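Local coordinates for protein threonine synthase (Brucella melitensis bv. 1, PDB 4F4F) that probably catalyses the pyridoxal-phosphate-dependent conversion of O-phospho-L-homoserine and water into L-threonine and phosphate, the last step of threonine biosynthesis, at residues A[227-230]-A[231-235]; A[234-237]-A[238-242]; A[257-261]-A[262-266]; A[319-322]-A[323-326]. All coordinates share one frame; numbering follows the deposited sequence.

Contact 1 of 4, residues A[227-230]-A[231-235]; sequences INWA and RIMPQ
W229 and M233, one turn apart, both place CG anti to the backbone N (chi1 172° and 177°), and their side chains cross at about a right angle beside the helix. The CB of M233 lies over one face of the indole, displaced toward its rim, 3.7 Å from NE1 of W229, a CH-pi contact with the five-membered ring. Farther along, the methionine chain carries SD to 3.7 Å from NE1 of W229; the sulfur stands oblique to the ring in a Met-aromatic contact. On the benzo side, I232 reaches the indole with CG2, 4.2 Å from CZ3 of W229. Here the chain enters the short helix 229-232, with N228 as its N-cap: OD1 of N228 accepts from A230 N at 2.9 Å along a nearly straight N-H, only slightly tilted from the amide plane. ND2 of the same asparagine is satisfied by the carbonyl of L24. The carbonyl O of W229 is gripped twice, by M233 N at 2.9 Å and by I232 N at 3.0 Å. R231 N donates to the O of N228 at 3.1 Å. The R231 side chain, bent at chi2 and chi3, leads away from this turn to K117 and M121 in the neighbourhood of the cofactor, whereas the W229 indole packs on Y8, L36 and P37.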
loop_
_atom_site.group_PDB
_atom_site.type_symbol
_atom_site.label_atom_id
_atom_site.label_comp_id
_atom_site.label_asym_id
_atom_site.label_seq_id
_atom_site.Cartn_x
_atom_site.Cartn_y
_atom_site.Cartn_z
ATOM N N ILE A 227 0.203 -7.604 2.410
ATOM C CA ILE A 227 0.725 -8.693 1.553
ATOM C C ILE A 227 -0.244 -9.379 0.568
ATOM O O ILE A 227 0.189 -10.202 -0.249
ATOM C CB ILE A 227 1.508 -9.764 2.385
ATOM C CG1 ILE A 227 0.634 -10.519 3.405
ATOM C CG2 ILE A 227 2.715 -9.124 3.083
ATOM C CD1 ILE A 227 -0.312 -11.538 2.789
ATOM N N ASN A 228 -1.529 -9.043 0.588
ATOM C CA ASN A 228 -2.436 -9.596 -0.404
ATOM C C ASN A 228 -2.036 -9.012 -1.760
ATOM O O ASN A 228 -1.715 -7.841 -1.847
ATOM C CB ASN A 228 -3.888 -9.223 -0.087
ATOM C CG ASN A 228 -4.900 -10.051 -0.894
ATOM O OD1 ASN A 228 -4.917 -10.056 -2.159
ATOM N ND2 ASN A 228 -5.733 -10.766 -0.190
ATOM N N TRP A 229 -2.013 -9.849 -2.779
ATOM C CA TRP A 229 -1.744 -9.424 -4.147
ATOM C C TRP A 229 -2.631 -8.234 -4.557
ATOM O O TRP A 229 -2.180 -7.395 -5.279
ATOM C CB TRP A 229 -1.857 -10.609 -5.103
ATOM C CG TRP A 229 -1.782 -10.191 -6.540
ATOM C CD1 TRP A 229 -2.800 -10.204 -7.493
ATOM C CD2 TRP A 229 -0.618 -9.576 -7.219
ATOM N NE1 TRP A 229 -2.360 -9.673 -8.674
ATOM C CE2 TRP A 229 -1.043 -9.306 -8.584
ATOM C CE3 TRP A 229 0.685 -9.262 -6.834
ATOM C CZ2 TRP A 229 -0.199 -8.727 -9.500
ATOM C CZ3 TRP A 229 1.532 -8.698 -7.777
ATOM C CH2 TRP A 229 1.094 -8.424 -9.070
ATOM N N ALA A 230 -3.866 -8.092 -4.033
ATOM C CA ALA A 230 -4.762 -6.981 -4.477
ATOM C C ALA A 230 -4.502 -5.653 -3.763
ATOM O O ALA A 230 -5.013 -4.596 -4.187
ATOM C CB ALA A 230 -6.224 -7.393 -4.370
ATOM N N ARG A 231 -3.691 -5.650 -2.716
ATOM C CA ARG A 231 -3.146 -4.373 -2.246
ATOM C C ARG A 231 -2.063 -3.882 -3.162
ATOM O O ARG A 231 -1.706 -2.690 -3.136
ATOM C CB ARG A 231 -2.560 -4.471 -0.818
ATOM C CG ARG A 231 -3.606 -4.500 0.279
ATOM C CD ARG A 231 -4.125 -3.106 0.617
ATOM N NE ARG A 231 -3.125 -2.366 1.363
ATOM C CZ ARG A 231 -2.920 -2.472 2.682
ATOM N NH1 ARG A 231 -3.672 -3.269 3.439
ATOM N NH2 ARG A 231 -1.933 -1.785 3.262
ATOM N N ILE A 232 -1.438 -4.790 -3.911
ATOM C CA ILE A 232 -0.348 -4.345 -4.776
ATOM C C ILE A 232 -0.839 -4.068 -6.181
ATOM O O ILE A 232 -0.571 -3.030 -6.739
ATOM C CB ILE A 232 0.788 -5.364 -4.825
ATOM C CG1 ILE A 232 1.436 -5.468 -3.425
ATOM C CG2 ILE A 232 1.817 -4.955 -5.889
ATOM C CD1 ILE A 232 2.595 -6.448 -3.410
ATOM N N MET A 233 -1.584 -5.007 -6.744
ATOM C CA MET A 233 -1.992 -4.922 -8.135
ATOM C C MET A 233 -2.506 -3.539 -8.582
ATOM O O MET A 233 -2.098 -3.050 -9.618
ATOM C CB MET A 233 -3.044 -6.002 -8.402
ATOM C CG MET A 233 -3.605 -5.992 -9.791
ATOM S SD MET A 233 -4.907 -7.239 -9.906
ATOM C CE MET A 233 -6.352 -6.221 -10.001
ATOM N N PRO A 234 -3.424 -2.913 -7.838
ATOM C CA PRO A 234 -3.975 -1.657 -8.355
ATOM C C PRO A 234 -2.963 -0.515 -8.476
ATOM O O PRO A 234 -3.188 0.479 -9.191
ATOM C CB PRO A 234 -5.068 -1.307 -7.347
ATOM C CG PRO A 234 -5.403 -2.577 -6.649
ATOM C CD PRO A 234 -4.105 -3.332 -6.603
ATOM N N GLN A 235 -1.887 -0.625 -7.717
ATOM C CA GLN A 235 -0.893 0.417 -7.669
ATOM C C GLN A 235 -0.049 0.483 -8.947
ATOM O O GLN A 235 0.539 1.526 -9.244
ATOM C CB GLN A 235 -0.037 0.214 -6.452
ATOM C CG GLN A 235 -0.838 0.371 -5.180
ATOM C CD GLN A 235 0.045 0.518 -3.966
ATOM O OE1 GLN A 235 0.145 -0.406 -3.165
ATOM N NE2 GLN A 235 0.768 1.703 -3.850
#

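Contact 2 of 4, residues A[234-237]-A[238-242]; sequences PQVV and YYFTA
Backbone carbonyls of Q235 and V236 meet the rings of Y238, Y239 and F240. The O of Q235 sits over the centre of one face of the Y238 ring, 3.5 Å from CZ of Y238; a chi1 of 52°, with CG between the backbone N and the carbonyl carbon, folds the phenol back along the chain to receive it. The same oxygen is 3.3 Å from CD2 of Y239, near the plane of that second ring, which also meets F255 edge-to-face. The O of V236 lies in the plane of the F240 ring at its edge, 3.6 Å from CD1 of F240. Among apolar pairs, V236 and F240 point the same way, side by side, with CG1 of V236 3.8 Å from CE1 of F240, and CG1 of V237 approaches CG2 of T241 at 4.1 Å. These residues belong to helix 236-245, whose side chains here pack against helices 56-64 and 263-274 and strand 409-413. Of the backbone bonds, T241 N to V237 O is a regular helical one at 3.0 Å, while Y239 N to V236 O is weak at 3.2 Å. The Y239 hydroxyl hydrogen-bonds to the O of D264.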
loop_
_atom_site.group_PDB
_atom_site.type_symbol
_atom_site.label_atom_id
_atom_site.label_comp_id
_atom_site.label_asym_id
_atom_site.label_seq_id
_atom_site.Cartn_x
_atom_site.Cartn_y
_atom_site.Cartn_z
ATOM N N PRO A 234 -3.424 -2.913 -7.838
ATOM C CA PRO A 234 -3.975 -1.657 -8.355
ATOM C C PRO A 234 -2.963 -0.515 -8.476
ATOM O O PRO A 234 -3.188 0.479 -9.191
ATOM C CB PRO A 234 -5.068 -1.307 -7.347
ATOM C CG PRO A 234 -5.403 -2.577 -6.649
ATOM C CD PRO A 234 -4.105 -3.332 -6.603
ATOM N N GLN A 235 -1.887 -0.625 -7.717
ATOM C CA GLN A 235 -0.893 0.417 -7.669
ATOM C C GLN A 235 -0.049 0.483 -8.947
ATOM O O GLN A 235 0.539 1.526 -9.244
ATOM C CB GLN A 235 -0.037 0.214 -6.452
ATOM C CG GLN A 235 -0.838 0.371 -5.180
ATOM C CD GLN A 235 0.045 0.518 -3.966
ATOM O OE1 GLN A 235 0.145 -0.406 -3.165
ATOM N NE2 GLN A 235 0.768 1.703 -3.850
ATOM N N VAL A 236 -0.084 -0.589 -9.732
ATOM C CA VAL A 236 0.590 -0.622 -11.036
ATOM C C VAL A 236 0.092 0.526 -11.941
ATOM O O VAL A 236 0.865 1.131 -12.683
ATOM C CB VAL A 236 0.365 -1.976 -11.720
ATOM C CG1 VAL A 236 1.018 -1.993 -13.120
ATOM C CG2 VAL A 236 0.916 -3.117 -10.873
ATOM N N VAL A 237 -1.185 0.877 -11.794
ATOM C CA VAL A 237 -1.830 1.777 -12.699
ATOM C C VAL A 237 -1.161 3.155 -12.729
ATOM O O VAL A 237 -0.915 3.708 -13.802
ATOM C CB VAL A 237 -3.338 1.909 -12.396
ATOM C CG1 VAL A 237 -3.978 2.898 -13.360
ATOM C CG2 VAL A 237 -4.048 0.529 -12.530
ATOM N N TYR A 238 -0.896 3.735 -11.561
ATOM C CA TYR A 238 -0.453 5.120 -11.558
ATOM C C TYR A 238 0.982 5.288 -12.083
ATOM O O TYR A 238 1.372 6.375 -12.499
ATOM C CB TYR A 238 -0.693 5.824 -10.248
ATOM C CG TYR A 238 -0.173 5.135 -9.037
ATOM C CD1 TYR A 238 1.176 5.078 -8.778
ATOM C CD2 TYR A 238 -1.042 4.648 -8.081
ATOM C CE1 TYR A 238 1.651 4.452 -7.622
ATOM C CE2 TYR A 238 -0.570 4.046 -6.935
ATOM C CZ TYR A 238 0.764 3.947 -6.721
ATOM O OH TYR A 238 1.211 3.343 -5.539
ATOM N N TYR A 239 1.735 4.198 -12.109
ATOM C CA TYR A 239 3.027 4.233 -12.815
ATOM C C TYR A 239 2.814 4.424 -14.313
ATOM O O TYR A 239 3.432 5.293 -14.917
ATOM C CB TYR A 239 3.844 2.987 -12.551
ATOM C CG TYR A 239 4.312 2.917 -11.149
ATOM C CD1 TYR A 239 5.503 3.507 -10.771
ATOM C CD2 TYR A 239 3.573 2.250 -10.186
ATOM C CE1 TYR A 239 5.939 3.438 -9.467
ATOM C CE2 TYR A 239 3.977 2.215 -8.863
ATOM C CZ TYR A 239 5.187 2.798 -8.531
ATOM O OH TYR A 239 5.636 2.719 -7.262
ATOM N N PHE A 240 1.866 3.694 -14.893
ATOM C CA PHE A 240 1.465 3.948 -16.263
ATOM C C PHE A 240 0.926 5.363 -16.520
ATOM O O PHE A 240 1.339 6.033 -17.477
ATOM C CB PHE A 240 0.423 2.917 -16.742
ATOM C CG PHE A 240 1.036 1.581 -17.152
ATOM C CD1 PHE A 240 1.343 0.610 -16.203
ATOM C CD2 PHE A 240 1.270 1.292 -18.476
ATOM C CE1 PHE A 240 1.869 -0.616 -16.577
ATOM C CE2 PHE A 240 1.830 0.085 -18.848
ATOM C CZ PHE A 240 2.121 -0.870 -17.908
ATOM N N THR A 241 -0.013 5.814 -15.708
ATOM C CA THR A 241 -0.658 7.113 -15.990
ATOM C C THR A 241 0.355 8.271 -15.859
ATOM O O THR A 241 0.389 9.183 -16.698
ATOM C CB THR A 241 -1.926 7.325 -15.159
ATOM O OG1 THR A 241 -1.606 7.342 -13.742
ATOM C CG2 THR A 241 -2.983 6.223 -15.493
ATOM N N ALA A 242 1.163 8.262 -14.808
ATOM C CA ALA A 242 2.225 9.264 -14.668
ATOM C C ALA A 242 3.204 9.222 -15.842
ATOM O O ALA A 242 3.522 10.259 -16.417
ATOM C CB ALA A 242 2.970 9.062 -13.351
#

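Contact 3 of 4, residues A[257-261]-A[262-266]; sequences VPTGN and FGDIF. With PLP (pyridoxal-5'-phosphate), chain C.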
loop_
_atom_site.group_PDB
_atom_site.type_symbol
_atom_site.label_atom_id
_atom_site.label_comp_id
_atom_site.label_asym_id
_atom_site.label_seq_id
_atom_site.Cartn_x
_atom_site.Cartn_y
_atom_site.Cartn_z
ATOM N N VAL A 257 9.981 6.248 -4.418
ATOM C CA VAL A 257 8.853 5.834 -3.626
ATOM C C VAL A 257 9.192 5.810 -2.144
ATOM O O VAL A 257 10.058 5.008 -1.740
ATOM C CB VAL A 257 8.447 4.419 -4.018
ATOM C CG1 VAL A 257 7.230 3.974 -3.197
ATOM C CG2 VAL A 257 8.180 4.331 -5.513
ATOM N N PRO A 258 8.524 6.654 -1.333
ATOM C CA PRO A 258 8.701 6.520 0.091
ATOM C C PRO A 258 8.110 5.188 0.494
ATOM O O PRO A 258 6.936 4.928 0.219
ATOM C CB PRO A 258 7.941 7.743 0.690
ATOM C CG PRO A 258 7.480 8.571 -0.461
ATOM C CD PRO A 258 7.501 7.667 -1.662
ATOM N N THR A 259 8.927 4.312 1.065
ATOM C CA THR A 259 8.665 2.859 1.072
ATOM C C THR A 259 8.715 2.349 2.506
ATOM O O THR A 259 9.599 2.714 3.262
ATOM C CB THR A 259 9.755 2.122 0.247
ATOM O OG1 THR A 259 9.562 2.372 -1.145
ATOM C CG2 THR A 259 9.755 0.614 0.474
ATOM N N GLY A 260 7.749 1.514 2.851
ATOM C CA GLY A 260 7.746 0.776 4.089
ATOM C C GLY A 260 7.746 -0.689 3.748
ATOM O O GLY A 260 8.801 -1.346 3.796
ATOM N N ASN A 261 6.575 -1.238 3.402
ATOM C CA ASN A 261 6.492 -2.693 3.184
ATOM C C ASN A 261 6.649 -3.118 1.729
ATOM O O ASN A 261 6.384 -4.270 1.414
ATOM C CB ASN A 261 5.178 -3.251 3.759
ATOM C CG ASN A 261 5.252 -3.416 5.266
ATOM O OD1 ASN A 261 6.178 -4.069 5.786
ATOM N ND2 ASN A 261 4.343 -2.750 5.978
ATOM N N PHE A 262 7.091 -2.191 0.870
ATOM C CA PHE A 262 7.575 -2.486 -0.484
ATOM C C PHE A 262 6.537 -2.735 -1.565
ATOM O O PHE A 262 6.911 -2.919 -2.741
ATOM C CB PHE A 262 8.540 -3.687 -0.462
ATOM C CG PHE A 262 9.680 -3.557 -1.405
ATOM C CD1 PHE A 262 10.751 -2.707 -1.098
ATOM C CD2 PHE A 262 9.720 -4.274 -2.578
ATOM C CE1 PHE A 262 11.813 -2.560 -1.955
ATOM C CE2 PHE A 262 10.793 -4.138 -3.445
ATOM C CZ PHE A 262 11.837 -3.284 -3.146
ATOM N N GLY A 263 5.254 -2.746 -1.204
ATOM C CA GLY A 263 4.176 -3.102 -2.112
ATOM C C GLY A 263 4.021 -2.051 -3.197
ATOM O O GLY A 263 3.791 -2.359 -4.351
ATOM N N ASP A 264 4.175 -0.803 -2.791
ATOM C CA ASP A 264 4.125 0.344 -3.706
ATOM C C ASP A 264 5.186 0.278 -4.795
ATOM O O ASP A 264 4.883 0.207 -6.002
ATOM C CB ASP A 264 4.189 1.700 -2.941
ATOM C CG ASP A 264 5.271 1.797 -1.820
ATOM O OD1 ASP A 264 6.348 1.036 -1.748
ATOM O OD2 ASP A 264 5.032 2.761 -0.978
ATOM N N ILE A 265 6.440 0.246 -4.376
ATOM C CA ILE A 265 7.524 0.180 -5.332
ATOM C C ILE A 265 7.532 -1.155 -6.080
ATOM O O ILE A 265 7.924 -1.192 -7.259
ATOM C CB ILE A 265 8.901 0.505 -4.692
ATOM C CG1 ILE A 265 9.861 0.978 -5.784
ATOM C CG2 ILE A 265 9.427 -0.678 -3.880
ATOM C CD1 ILE A 265 11.258 1.377 -5.287
ATOM N N PHE A 266 7.092 -2.230 -5.433
ATOM C CA PHE A 266 6.996 -3.505 -6.162
ATOM C C PHE A 266 6.017 -3.379 -7.339
ATOM O O PHE A 266 6.262 -3.937 -8.384
ATOM C CB PHE A 266 6.693 -4.730 -5.271
ATOM C CG PHE A 266 6.850 -6.034 -6.019
ATOM C CD1 PHE A 266 8.084 -6.605 -6.165
ATOM C CD2 PHE A 266 5.743 -6.637 -6.651
ATOM C CE1 PHE A 266 8.257 -7.782 -6.933
ATOM C CE2 PHE A 266 5.892 -7.799 -7.401
ATOM C CZ PHE A 266 7.157 -8.368 -7.544
HETATM N N1 PLP C . 3.864 6.564 2.938
HETATM C C2 PLP C . 2.604 6.582 3.518
HETATM C C2A PLP C . 1.829 7.847 3.812
HETATM C C3 PLP C . 1.943 5.288 3.858
HETATM O O3 PLP C . 0.684 5.303 4.426
HETATM C C4 PLP C . 2.718 4.028 3.568
HETATM C C4A PLP C . 2.171 2.665 3.848
HETATM C C5 PLP C . 4.056 4.125 2.934
HETATM C C6 PLP C . 4.548 5.420 2.643
HETATM C C5A PLP C . 4.824 2.833 2.589
HETATM O O4P PLP C . 4.155 1.978 1.570
HETATM P P PLP C . 4.595 0.449 1.152
HETATM O O1P PLP C . 6.085 0.528 0.855
HETATM O O2P PLP C . 4.257 -0.368 2.382
HETATM O O3P PLP C . 3.772 0.029 -0.048
#
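CG2 of T259 approaches the ring of F262 obliquely, 3.8 Å from CD1 of F262, while CG2 of I265 lies over the centre of one face, 3.4 Å above the plane. F321 also meets this ring edge-to-face. The D264 carboxylate faces the phosphate of pyridoxal phosphate (PLP), OD1 of D264 making a close approach of 2.7 Å to O1P of PLP. OD1 of D264 also accepts from I265 N, on its anti side and out of the carboxylate plane. A chi1 of 46°, placing CG of D264 between the backbone N and the carbonyl carbon, sets the carboxylate beside the phosphate, with CG1 of V257 packed against its CG. Between strand 253-258 and helix 263-274, the first two elements of a beta-alpha-beta unit, the loop wraps the phosphate at the helix N-terminus, as in other enzymes of this PLP-dependent family. Four backbone amides grip it. G260 N and F262 N both donate to O1P of PLP, the former at 2.8 Å. N261 N reaches O2P of PLP at 2.7 Å. D264 N reaches O3P of PLP at 2.9 Å. The helix dipole would probably add to the stabilisation of the anion. OG1 of T259 donates back to the O of V257, and CG2 of V257 meets CG1 of I265 at 3.8 Å across the strand-helix junction. OG1 of T414 is also hydrogen-bonded to the cofactor.

Contact 4 of 4, residues A[319-322]-A[323-326]; sequences SNFE and RLLF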
loop_
_atom_site.group_PDB
_atom_site.type_symbol
_atom_site.label_atom_id
_atom_site.label_comp_id
_atom_site.label_asym_id
_atom_site.label_seq_id
_atom_site.Cartn_x
_atom_site.Cartn_y
_atom_site.Cartn_z
ATOM N N SER A 319 7.429 -6.188 4.402
ATOM C CA SER A 319 6.624 -7.389 4.185
ATOM C C SER A 319 6.620 -7.903 2.724
ATOM O O SER A 319 6.591 -9.100 2.493
ATOM C CB SER A 319 5.197 -7.160 4.681
ATOM O OG SER A 319 4.499 -6.318 3.767
ATOM N N ASN A 320 6.696 -7.020 1.743
ATOM C CA ASN A 320 6.676 -7.455 0.349
ATOM C C ASN A 320 8.035 -7.573 -0.311
ATOM O O ASN A 320 8.127 -7.911 -1.483
ATOM C CB ASN A 320 5.807 -6.515 -0.457
ATOM C CG ASN A 320 4.354 -6.639 -0.082
ATOM O OD1 ASN A 320 3.771 -7.676 -0.294
ATOM N ND2 ASN A 320 3.783 -5.609 0.513
ATOM N N PHE A 321 9.102 -7.301 0.444
ATOM C CA PHE A 321 10.467 -7.453 -0.133
ATOM C C PHE A 321 10.695 -8.875 -0.676
ATOM O O PHE A 321 11.370 -9.063 -1.686
ATOM C CB PHE A 321 11.513 -7.102 0.917
ATOM C CG PHE A 321 12.919 -7.032 0.389
ATOM C CD1 PHE A 321 13.252 -6.178 -0.643
ATOM C CD2 PHE A 321 13.912 -7.796 0.967
ATOM C CE1 PHE A 321 14.564 -6.102 -1.110
ATOM C CE2 PHE A 321 15.204 -7.742 0.491
ATOM C CZ PHE A 321 15.534 -6.887 -0.537
ATOM N N GLU A 322 10.082 -9.853 -0.021
ATOM C CA GLU A 322 10.110 -11.252 -0.455
ATOM C C GLU A 322 9.671 -11.441 -1.896
ATOM O O GLU A 322 10.213 -12.315 -2.570
ATOM C CB GLU A 322 9.264 -12.146 0.490
ATOM C CG GLU A 322 9.171 -13.611 0.064
ATOM C CD GLU A 322 8.435 -14.497 1.058
ATOM O OE1 GLU A 322 8.182 -14.060 2.206
ATOM O OE2 GLU A 322 8.149 -15.640 0.688
ATOM N N ARG A 323 8.733 -10.624 -2.385
ATOM C CA ARG A 323 8.318 -10.744 -3.771
ATOM C C ARG A 323 9.497 -10.384 -4.680
ATOM O O ARG A 323 9.780 -11.101 -5.671
ATOM C CB ARG A 323 7.081 -9.900 -4.074
ATOM C CG ARG A 323 5.794 -10.520 -3.615
ATOM C CD ARG A 323 4.595 -9.602 -3.858
ATOM N NE ARG A 323 3.331 -10.344 -3.870
ATOM C CZ ARG A 323 2.440 -10.362 -2.884
ATOM N NH1 ARG A 323 2.608 -9.676 -1.755
ATOM N NH2 ARG A 323 1.345 -11.083 -2.997
ATOM N N LEU A 324 10.235 -9.331 -4.333
ATOM C CA LEU A 324 11.395 -8.997 -5.156
ATOM C C LEU A 324 12.493 -10.046 -5.020
ATOM O O LEU A 324 13.163 -10.380 -6.021
ATOM C CB LEU A 324 11.951 -7.601 -4.867
ATOM C CG LEU A 324 13.242 -7.184 -5.618
ATOM C CD1 LEU A 324 13.049 -7.227 -7.135
ATOM C CD2 LEU A 324 13.691 -5.811 -5.174
ATOM N N LEU A 325 12.724 -10.538 -3.798
ATOM C CA LEU A 325 13.707 -11.594 -3.609
ATOM C C LEU A 325 13.460 -12.773 -4.560
ATOM O O LEU A 325 14.385 -13.326 -5.135
ATOM C CB LEU A 325 13.705 -12.103 -2.159
ATOM C CG LEU A 325 14.316 -11.181 -1.113
ATOM C CD1 LEU A 325 14.157 -11.739 0.312
ATOM C CD2 LEU A 325 15.798 -10.933 -1.405
ATOM N N PHE A 326 12.206 -13.192 -4.670
ATOM C CA PHE A 326 11.818 -14.320 -5.535
ATOM C C PHE A 326 12.218 -14.015 -6.972
ATOM O O PHE A 326 12.874 -14.836 -7.618
ATOM C CB PHE A 326 10.300 -14.543 -5.430
ATOM C CG PHE A 326 9.766 -15.739 -6.158
ATOM C CD1 PHE A 326 10.219 -17.013 -5.873
ATOM C CD2 PHE A 326 8.735 -15.599 -7.094
ATOM C CE1 PHE A 326 9.665 -18.129 -6.516
ATOM C CE2 PHE A 326 8.177 -16.694 -7.724
ATOM C CZ PHE A 326 8.648 -17.965 -7.444
#
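R323 N, L325 N and F326 N bond back to the carbonyls of N320, F321 and E322 as the chain turns into helix 321-328. L325 N meets the O of F321 at 2.9 Å, and F326 N meets the O of E322 at 3.0 Å. R323 N instead bonds to the O of N320 in a tighter turn. On the apolar side, CG of F321 lies anti to the backbone N (chi1 -172°), which brings the ring alongside the next turn. CE2 of F321 lies 3.8 Å from CD2 of L325, and CE1 of F321 lies 4.2 Å from CD2 of L324, both methyls oblique to the ring. On the polar side, N320 and R323 run side by side, their amide and guanidinium planes 40° apart. OD1 of N320 takes a weak bond from NH1 of R323 at 2.7 Å, at the guanidinium edge and near its plane. NH1 also serves the O of I227, NH2 the O of Y35, and ND2 of N320 the carbonyl of S226. The neutral oxygens bonded to NH1 and NH2 probably help to stabilise the buried charge and limit the guanidinium's rotation, while ND2 of N320, bonded to N261 O, joins this turn to the phosphate-binding loop.

Overall arrangement
All four contacts lie in the sequence range of the pyridoxal-phosphate-dependent enzyme family; along the chain contacts 1 and 2 overlap, and contacts 3 and 4 follow in order. Contacts 1 and 2 share P234 and Q235 and pass from helix 229-232 into helix 236-245, their centres about 12 Å apart. Contact 3, where strand 253-258 of the mixed sheet gives way to helix 263-274, has its centre about 11 Å from those of contacts 1 and 4. I232 of contact 1 packs on its G263, contact 2 meets it through Y239, and its N261 bonds to S319 and N320 of contact 4. Contacts 2 and 4, about 20 Å apart between centres, do not touch each other, but each touches contact 3, which holds the cofactor phosphate.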